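Uncharacterized protein (Legionella longbeachae NSW150, PDB 4JZA) probably dephosphorylates phosphoinositide lipids as a phosphatidylinositol-3-phosphatase, and so may alter host-cell membranes during Legionella infection. Local coordinates at residues K68-T73 / I113-G118; E127-A132 / N654-I659; Q509-S514 / A525-F530. All coordinates share one frame; numbering follows the deposited sequence.

Interaction 1: K68-T73 / I113-G118; sequences KNTPLT and IALNWG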
loop_
_atom_site.group_PDB
_atom_site.type_symbol
_atom_site.label_atom_id
_atom_site.label_comp_id
_atom_site.label_asym_id
_atom_site.label_seq_id
_atom_site.Cartn_x
_atom_site.Cartn_y
_atom_site.Cartn_z
ATOM N N LYS A 68 -18.526 -6.894 20.046
ATOM C CA LYS A 68 -18.030 -6.591 21.370
ATOM C C LYS A 68 -17.070 -5.407 21.447
ATOM O O LYS A 68 -16.763 -4.948 22.536
ATOM C CB LYS A 68 -17.258 -7.796 21.900
ATOM C CG LYS A 68 -18.027 -9.111 21.955
ATOM C CD LYS A 68 -18.401 -9.463 23.380
ATOM C CE LYS A 68 -18.569 -10.966 23.551
ATOM N NZ LYS A 68 -19.728 -11.237 24.438
ATOM N N ASN A 69 -16.538 -4.912 20.337
ATOM C CA ASN A 69 -15.603 -3.772 20.437
ATOM C C ASN A 69 -16.255 -2.477 20.851
ATOM O O ASN A 69 -15.637 -1.692 21.555
ATOM C CB ASN A 69 -14.917 -3.525 19.116
ATOM C CG ASN A 69 -13.918 -4.593 18.776
ATOM O OD1 ASN A 69 -13.505 -5.361 19.628
ATOM N ND2 ASN A 69 -13.502 -4.623 17.529
ATOM N N THR A 70 -17.515 -2.274 20.451
ATOM C CA THR A 70 -18.137 -0.950 20.468
ATOM C C THR A 70 -19.609 -1.114 20.218
ATOM O O THR A 70 -19.984 -1.960 19.422
ATOM C CB THR A 70 -17.534 -0.094 19.331
ATOM O OG1 THR A 70 -16.280 0.417 19.760
ATOM C CG2 THR A 70 -18.328 1.075 18.986
ATOM N N PRO A 71 -20.452 -0.287 20.872
ATOM C CA PRO A 71 -21.880 -0.267 20.578
ATOM C C PRO A 71 -22.262 0.536 19.322
ATOM O O PRO A 71 -23.428 0.871 19.133
ATOM C CB PRO A 71 -22.455 0.431 21.813
ATOM C CG PRO A 71 -21.430 1.479 22.107
ATOM C CD PRO A 71 -20.109 0.768 21.854
ATOM N N LEU A 72 -21.313 0.872 18.472
ATOM C CA LEU A 72 -21.594 1.762 17.388
ATOM C C LEU A 72 -21.938 0.933 16.156
ATOM O O LEU A 72 -21.411 -0.168 15.957
ATOM C CB LEU A 72 -20.394 2.650 17.140
ATOM C CG LEU A 72 -19.937 3.614 18.237
ATOM C CD1 LEU A 72 -18.691 4.366 17.778
ATOM C CD2 LEU A 72 -21.020 4.628 18.558
ATOM N N THR A 73 -22.826 1.467 15.328
ATOM C CA THR A 73 -23.302 0.778 14.140
ATOM C C THR A 73 -22.488 1.265 12.953
ATOM O O THR A 73 -21.922 2.396 12.939
ATOM C CB THR A 73 -24.770 1.132 13.833
ATOM O OG1 THR A 73 -24.896 2.547 13.578
ATOM C CG2 THR A 73 -25.667 0.789 15.014
ATOM N N ILE A 113 -10.930 3.934 12.979
ATOM C CA ILE A 113 -10.565 2.544 12.723
ATOM C C ILE A 113 -9.941 1.876 13.942
ATOM O O ILE A 113 -10.328 0.787 14.312
ATOM C CB ILE A 113 -9.638 2.440 11.514
ATOM C CG1 ILE A 113 -10.416 2.817 10.254
ATOM C CG2 ILE A 113 -9.057 1.040 11.369
ATOM C CD1 ILE A 113 -9.519 3.153 9.086
ATOM N N ALA A 114 -9.015 2.529 14.620
ATOM C CA ALA A 114 -8.422 1.889 15.789
ATOM C C ALA A 114 -9.470 1.590 16.863
ATOM O O ALA A 114 -9.400 0.550 17.530
ATOM C CB ALA A 114 -7.337 2.751 16.364
ATOM N N LEU A 115 -10.393 2.534 17.063
ATOM C CA LEU A 115 -11.551 2.394 17.955
ATOM C C LEU A 115 -12.491 1.275 17.534
ATOM O O LEU A 115 -12.670 0.319 18.273
ATOM C CB LEU A 115 -12.378 3.662 17.973
ATOM C CG LEU A 115 -13.673 3.564 18.808
ATOM C CD1 LEU A 115 -13.340 3.206 20.250
ATOM C CD2 LEU A 115 -14.450 4.862 18.765
ATOM N N ASN A 116 -13.126 1.388 16.372
ATOM C CA ASN A 116 -14.080 0.356 15.985
ATOM C C ASN A 116 -13.478 -1.065 15.749
ATOM O O ASN A 116 -14.150 -2.074 15.974
ATOM C CB ASN A 116 -14.890 0.785 14.772
ATOM C CG ASN A 116 -16.009 -0.209 14.422
ATOM O OD1 ASN A 116 -15.975 -0.889 13.380
ATOM N ND2 ASN A 116 -17.012 -0.297 15.302
ATOM N N TRP A 117 -12.233 -1.170 15.339
ATOM C CA TRP A 117 -11.641 -2.495 15.103
ATOM C C TRP A 117 -10.795 -2.945 16.295
ATOM O O TRP A 117 -10.262 -4.049 16.299
ATOM C CB TRP A 117 -10.805 -2.517 13.798
ATOM C CG TRP A 117 -11.633 -2.852 12.569
ATOM C CD1 TRP A 117 -11.818 -4.092 12.015
ATOM C CD2 TRP A 117 -12.412 -1.941 11.787
ATOM N NE1 TRP A 117 -12.672 -3.998 10.936
ATOM C CE2 TRP A 117 -13.062 -2.690 10.791
ATOM C CE3 TRP A 117 -12.641 -0.579 11.857
ATOM C CZ2 TRP A 117 -13.881 -2.112 9.839
ATOM C CZ3 TRP A 117 -13.477 -0.009 10.940
ATOM C CH2 TRP A 117 -14.084 -0.775 9.923
ATOM N N GLY A 118 -10.675 -2.088 17.305
ATOM C CA GLY A 118 -10.002 -2.459 18.543
ATOM C C GLY A 118 -8.547 -2.800 18.337
ATOM O O GLY A 118 -8.087 -3.825 18.805
#
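Asn69 reaches from the loop before helix 74-87 to the C-terminal end of helix 95-116, where it meets the backbone carbonyl of Asn116. From its root outward, the side chain tracks one oxygen: CB already lies 3.5 Å from Asn116 O, and CG is 3.8 Å from the same atom, so the first two atoms run alongside the carbonyl before the amide closes on it. With CG beside its own backbone N (chi1 -71°), the amide nitrogen comes round to the helix end. There ND2 donates to Asn116 O over 3.1 Å, at an N-H...O angle of 156°. The oxygen lies close to the plane of the Asn69 amide, whereas the donor is tilted 34° from the plane of the carbonyl it serves. ND2 also lies 3.4 Å from Trp117 C, beside the next peptide.

The helix ends here in a Schellman motif, with Gly118 at positive phi and its N bonded back to Leu115 O. Beside this turn Thr70 stands at about a right angle to Leu115, its OG1 4.1 Å from Leu115 CD1. Asn116 swings its own amide back toward the loop, and ND2 rests on the Thr70 side chain, 4.1 Å from both CB and CG2. Further along, Leu72 CD1 touches Leu115 CD2 at 4.4 Å, while the Leu72 side chain also touches Leu681 and Val682 of helix 676-702. Trp117 turns to the other neighbours, lying nearly parallel to the ring of Tyr63 and edge-to-face with Phe65.

The chemistry implies a loop tied by one polar bond and otherwise by loose van der Waals touches: a neutral amide N-H meets a carbonyl of the last helical turn, where the helix dipole would probably favour a donor.

Interaction 2: E127-A132 / N654-I659; sequences ELLNEA and NEVKNI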
loop_
_atom_site.group_PDB
_atom_site.type_symbol
_atom_site.label_atom_id
_atom_site.label_comp_id
_atom_site.label_asym_id
_atom_site.label_seq_id
_atom_site.Cartn_x
_atom_site.Cartn_y
_atom_site.Cartn_z
ATOM N N GLU A 127 -2.386 0.516 8.535
ATOM C CA GLU A 127 -2.228 -0.501 7.518
ATOM C C GLU A 127 -3.558 -0.985 7.004
ATOM O O GLU A 127 -3.690 -1.333 5.834
ATOM C CB GLU A 127 -1.401 -1.647 8.047
ATOM C CG GLU A 127 0.023 -1.197 8.333
ATOM C CD GLU A 127 0.809 -2.116 9.282
ATOM O OE1 GLU A 127 0.243 -3.114 9.800
ATOM O OE2 GLU A 127 2.015 -1.817 9.514
ATOM N N LEU A 128 -4.559 -1.030 7.860
ATOM C CA LEU A 128 -5.907 -1.410 7.393
ATOM C C LEU A 128 -6.468 -0.455 6.323
ATOM O O LEU A 128 -6.896 -0.911 5.246
ATOM C CB LEU A 128 -6.898 -1.478 8.539
ATOM C CG LEU A 128 -6.792 -2.687 9.430
ATOM C CD1 LEU A 128 -7.730 -2.517 10.617
ATOM C CD2 LEU A 128 -7.128 -3.968 8.703
ATOM N N LEU A 129 -6.430 0.851 6.605
ATOM C CA LEU A 129 -6.813 1.870 5.598
ATOM C C LEU A 129 -5.971 1.832 4.279
ATOM O O LEU A 129 -6.494 1.857 3.165
ATOM C CB LEU A 129 -6.690 3.256 6.213
ATOM C CG LEU A 129 -7.265 4.416 5.395
ATOM C CD1 LEU A 129 -8.703 4.191 5.036
ATOM C CD2 LEU A 129 -7.106 5.754 6.101
ATOM N N ASN A 130 -4.655 1.750 4.442
ATOM C CA ASN A 130 -3.701 1.822 3.354
ATOM C C ASN A 130 -3.949 0.697 2.413
ATOM O O ASN A 130 -3.979 0.887 1.212
ATOM C CB ASN A 130 -2.285 1.742 3.907
ATOM C CG ASN A 130 -1.225 1.965 2.840
ATOM O OD1 ASN A 130 -1.207 2.998 2.178
ATOM N ND2 ASN A 130 -0.324 0.988 2.686
ATOM N N GLU A 131 -4.159 -0.486 2.976
ATOM C CA GLU A 131 -4.368 -1.758 2.196
ATOM C C GLU A 131 -5.780 -1.889 1.687
ATOM O O GLU A 131 -5.997 -2.353 0.573
ATOM C CB GLU A 131 -3.897 -3.016 2.987
ATOM C CG GLU A 131 -2.379 -3.031 3.172
ATOM C CD GLU A 131 -1.855 -3.994 4.214
ATOM O OE1 GLU A 131 -2.175 -5.200 4.223
ATOM O OE2 GLU A 131 -1.074 -3.572 5.053
ATOM N N ALA A 132 -6.751 -1.435 2.449
ATOM C CA ALA A 132 -8.107 -1.335 1.893
ATOM C C ALA A 132 -8.147 -0.447 0.664
ATOM O O ALA A 132 -8.802 -0.766 -0.282
ATOM C CB ALA A 132 -9.112 -0.836 2.929
ATOM N N ASN A 654 1.334 8.638 -1.055
ATOM C CA ASN A 654 0.700 7.456 -1.550
ATOM C C ASN A 654 0.549 6.448 -0.447
ATOM O O ASN A 654 -0.430 5.705 -0.431
ATOM C CB ASN A 654 1.487 6.846 -2.669
ATOM C CG ASN A 654 2.812 6.337 -2.202
ATOM O OD1 ASN A 654 3.504 7.005 -1.462
ATOM N ND2 ASN A 654 3.177 5.183 -2.626
ATOM N N GLU A 655 1.505 6.411 0.469
ATOM C CA GLU A 655 1.462 5.499 1.654
ATOM C C GLU A 655 0.748 6.295 2.825
ATOM O O GLU A 655 1.149 7.419 3.150
ATOM C CB GLU A 655 2.889 5.021 2.032
ATOM C CG GLU A 655 3.476 3.793 1.311
ATOM C CD GLU A 655 2.979 2.458 1.917
ATOM O OE1 GLU A 655 3.535 1.391 1.681
ATOM O OE2 GLU A 655 1.991 2.406 2.659
ATOM N N VAL A 656 -0.341 5.764 3.405
ATOM C CA VAL A 656 -1.054 6.477 4.485
ATOM C C VAL A 656 -0.098 6.845 5.629
ATOM O O VAL A 656 -0.146 7.961 6.156
ATOM C CB VAL A 656 -2.228 5.660 5.016
ATOM C CG1 VAL A 656 -2.977 6.356 6.110
ATOM C CG2 VAL A 656 -3.224 5.432 3.920
ATOM N N LYS A 657 0.804 5.936 5.985
ATOM C CA LYS A 657 1.728 6.222 7.073
ATOM C C LYS A 657 2.597 7.409 6.754
ATOM O O LYS A 657 3.013 8.082 7.655
ATOM C CB LYS A 657 2.605 5.043 7.443
ATOM C CG LYS A 657 3.573 4.582 6.393
ATOM C CD LYS A 657 4.243 3.304 6.916
ATOM C CE LYS A 657 5.687 3.093 6.455
ATOM N NZ LYS A 657 5.806 2.478 5.109
ATOM N N ASN A 658 2.854 7.692 5.486
ATOM C CA ASN A 658 3.711 8.812 5.164
ATOM C C ASN A 658 2.976 10.107 4.965
ATOM O O ASN A 658 3.593 11.122 4.653
ATOM C CB ASN A 658 4.588 8.543 3.969
ATOM C CG ASN A 658 5.536 7.406 4.197
ATOM O OD1 ASN A 658 5.914 7.053 5.303
ATOM N ND2 ASN A 658 5.907 6.818 3.145
ATOM N N ILE A 659 1.673 10.098 5.149
ATOM C CA ILE A 659 0.959 11.342 5.171
ATOM C C ILE A 659 1.471 12.112 6.406
ATOM O O ILE A 659 1.573 13.340 6.376
ATOM C CB ILE A 659 -0.558 11.052 5.116
ATOM C CG1 ILE A 659 -0.854 10.423 3.750
ATOM C CG2 ILE A 659 -1.412 12.296 5.353
ATOM C CD1 ILE A 659 -2.291 10.552 3.279
#
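Asn130 carries its CG anti to the backbone N (chi1 -174°), which sends the amide straight out of helix 122-140 toward Val656; next to Val656 in the facing segment, Glu655 bends at chi2 (-82°), bringing its carboxylate back to that same amide. Val656 N donates to Asn130 OD1 over 3.1 Å. The bond is nearly straight, at 171°, but the N-H comes from above the carbonyl plane. OD1 has a second donor in Arg341 NH1, so two N-H groups grip this buried oxygen. Glu655 OE2 lies 2.7 Å from Asn130 ND2, with amide and carboxylate planes turned only slightly against each other.

The arrangement is an asparagine on a helix holding the backbone of a turn, here the turn that follows helix 643-652 and comes from more than 500 residues further along the chain. Beside the polar bond, Val656 CG2 packs 3.8 Å from Asn130 CB. The other branch, CG1, meets Leu129 CD2 at 4.2 Å, the two side chains crossing at about a right angle. Helices 41-62 and 95-116 close round the valine through Leu52 and Thr106.

Interaction 3: Q509-S514 / A525-F530; sequences QSVLES and AGRELF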
loop_
_atom_site.group_PDB
_atom_site.type_symbol
_atom_site.label_atom_id
_atom_site.label_comp_id
_atom_site.label_asym_id
_atom_site.label_seq_id
_atom_site.Cartn_x
_atom_site.Cartn_y
_atom_site.Cartn_z
ATOM N N GLN A 509 29.428 3.912 -25.007
ATOM C CA GLN A 509 30.798 3.672 -24.572
ATOM C C GLN A 509 31.349 4.936 -23.936
ATOM O O GLN A 509 31.976 4.902 -22.876
ATOM C CB GLN A 509 31.630 3.311 -25.777
ATOM C CG GLN A 509 33.088 3.025 -25.495
ATOM C CD GLN A 509 33.339 1.540 -25.429
ATOM O OE1 GLN A 509 33.247 0.835 -26.461
ATOM N NE2 GLN A 509 33.636 1.037 -24.216
ATOM N N SER A 510 31.121 6.061 -24.606
ATOM C CA SER A 510 31.670 7.357 -24.172
ATOM C C SER A 510 31.131 7.856 -22.823
ATOM O O SER A 510 31.849 8.322 -21.960
ATOM C CB SER A 510 31.371 8.400 -25.244
ATOM O OG SER A 510 31.811 9.678 -24.828
ATOM N N VAL A 511 29.831 7.778 -22.662
ATOM C CA VAL A 511 29.198 8.161 -21.421
ATOM C C VAL A 511 29.651 7.231 -20.282
ATOM O O VAL A 511 30.022 7.675 -19.215
ATOM C CB VAL A 511 27.669 8.173 -21.610
ATOM C CG1 VAL A 511 26.997 8.440 -20.306
ATOM C CG2 VAL A 511 27.285 9.252 -22.623
ATOM N N LEU A 512 29.649 5.939 -20.513
ATOM C CA LEU A 512 30.178 4.989 -19.542
ATOM C C LEU A 512 31.578 5.372 -19.070
ATOM O O LEU A 512 31.847 5.357 -17.875
ATOM C CB LEU A 512 30.263 3.614 -20.175
ATOM C CG LEU A 512 29.854 2.442 -19.319
ATOM C CD1 LEU A 512 28.568 1.901 -19.901
ATOM C CD2 LEU A 512 30.916 1.362 -19.378
ATOM N N GLU A 513 32.469 5.723 -20.014
ATOM C CA GLU A 513 33.882 6.039 -19.696
ATOM C C GLU A 513 34.094 7.414 -19.046
ATOM O O GLU A 513 35.073 7.622 -18.317
ATOM C CB GLU A 513 34.780 5.897 -20.935
ATOM C CG GLU A 513 35.156 4.455 -21.271
ATOM C CD GLU A 513 36.041 4.350 -22.516
ATOM O OE1 GLU A 513 36.745 5.336 -22.839
ATOM O OE2 GLU A 513 36.017 3.290 -23.188
ATOM N N SER A 514 33.146 8.323 -19.282
ATOM C CA SER A 514 33.214 9.700 -18.810
ATOM C C SER A 514 33.428 9.830 -17.315
ATOM O O SER A 514 33.856 10.884 -16.856
ATOM C CB SER A 514 31.942 10.437 -19.167
ATOM O OG SER A 514 30.923 10.012 -18.293
ATOM N N ALA A 525 24.045 12.518 -12.147
ATOM C CA ALA A 525 22.638 12.247 -12.354
ATOM C C ALA A 525 22.377 12.152 -13.850
ATOM O O ALA A 525 21.742 11.218 -14.327
ATOM C CB ALA A 525 21.763 13.332 -11.715
ATOM N N GLY A 526 22.875 13.109 -14.593
ATOM C CA GLY A 526 22.675 13.091 -16.026
ATOM C C GLY A 526 23.334 11.919 -16.698
ATOM O O GLY A 526 22.802 11.357 -17.686
ATOM N N ARG A 527 24.486 11.538 -16.176
ATOM C CA ARG A 527 25.190 10.433 -16.765
ATOM C C ARG A 527 24.286 9.217 -16.677
ATOM O O ARG A 527 24.116 8.494 -17.686
ATOM C CB ARG A 527 26.514 10.176 -16.081
ATOM C CG ARG A 527 27.196 8.883 -16.521
ATOM C CD ARG A 527 28.663 8.869 -16.099
ATOM N NE ARG A 527 29.267 7.562 -16.293
ATOM C CZ ARG A 527 29.138 6.526 -15.471
ATOM N NH1 ARG A 527 28.421 6.619 -14.355
ATOM N NH2 ARG A 527 29.734 5.374 -15.776
ATOM N N GLU A 528 23.676 9.010 -15.498
ATOM C CA GLU A 528 22.748 7.898 -15.309
ATOM C C GLU A 528 21.552 7.866 -16.272
ATOM O O GLU A 528 21.132 6.802 -16.693
ATOM C CB GLU A 528 22.220 7.878 -13.877
ATOM C CG GLU A 528 23.291 7.591 -12.855
ATOM C CD GLU A 528 24.000 6.261 -13.024
ATOM O OE1 GLU A 528 23.402 5.279 -13.404
ATOM O OE2 GLU A 528 25.174 6.154 -12.730
ATOM N N LEU A 529 20.982 9.017 -16.563
ATOM C CA LEU A 529 19.814 9.070 -17.365
ATOM C C LEU A 529 20.215 8.761 -18.766
ATOM O O LEU A 529 19.455 8.098 -19.495
ATOM C CB LEU A 529 19.178 10.447 -17.289
ATOM C CG LEU A 529 18.604 10.825 -15.922
ATOM C CD1 LEU A 529 18.094 12.243 -16.010
ATOM C CD2 LEU A 529 17.472 9.919 -15.506
ATOM N N PHE A 530 21.408 9.238 -19.146
ATOM C CA PHE A 530 21.952 8.924 -20.465
ATOM C C PHE A 530 22.329 7.459 -20.611
ATOM O O PHE A 530 22.010 6.837 -21.621
ATOM C CB PHE A 530 23.147 9.798 -20.817
ATOM C CG PHE A 530 22.769 11.051 -21.517
ATOM C CD1 PHE A 530 22.480 11.027 -22.842
ATOM C CD2 PHE A 530 22.689 12.251 -20.838
ATOM C CE1 PHE A 530 22.112 12.175 -23.491
ATOM C CE2 PHE A 530 22.330 13.416 -21.476
ATOM C CZ PHE A 530 22.049 13.378 -22.815
#
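Arg527 lays its guanidinium edge against the C-terminal end of helix 501-513, bridging the two arms of an antiparallel helical hairpin formed with helix 524-542. The short axis segments pass 9.8 Å apart at a crossing angle of -150°. NE donates to Val511 O over 3.0 Å, and NH2 to Leu512 O, also at 3.0 Å, so neighbouring N-H groups of one cation take two successive carbonyls. The Leu512 bond lies in the guanidinium plane, while Val511 O is tilted a little out of it. The Arg527 chain is stretched from CG to NE, and it slides past Val511 in the opposite direction, CG 3.8 Å from Val511 CG1. That methyl also touches Phe530 CB at 4.1 Å.

Farther out, NH1 is bonded to Thr477 O, and Glu528 OE2 adds a long salt bridge to the same nitrogen. Glu528 is itself held through OE1 by Thr477 OG1, a second shell that steadies the guanidinium. Phe530 turns its ring edge-to-face with His563 on helix 556-574. Back at the hairpin, Val511 O takes a second donor: Ser514 OG, 2.7 Å away in the carbonyl plane, on a lone pair.

How the interactions relate
Interactions 1 and 2 are neighbours, their centres about 19 Å apart, and they share a packed seam between the consecutive helices 95-116 and 122-140: Ile113 CG2 sits 3.9 Å from Leu128 CD1. Interaction 3 is remote, its centre about 37 Å from interaction 2 and about 57 Å from interaction 1, on the opposite side of the chain's centre from the latter. Along the chain it is the contact linked most directly to the probable catalytic region. Its helix 524-542 leads into strand 545-549, and the loop that follows, with the first residue of helix 556-574, reads CVSGKDR, matching the CX5R signature of cysteine-dependent phosphatases. Interaction 2 joins a segment before that region in sequence to one after it.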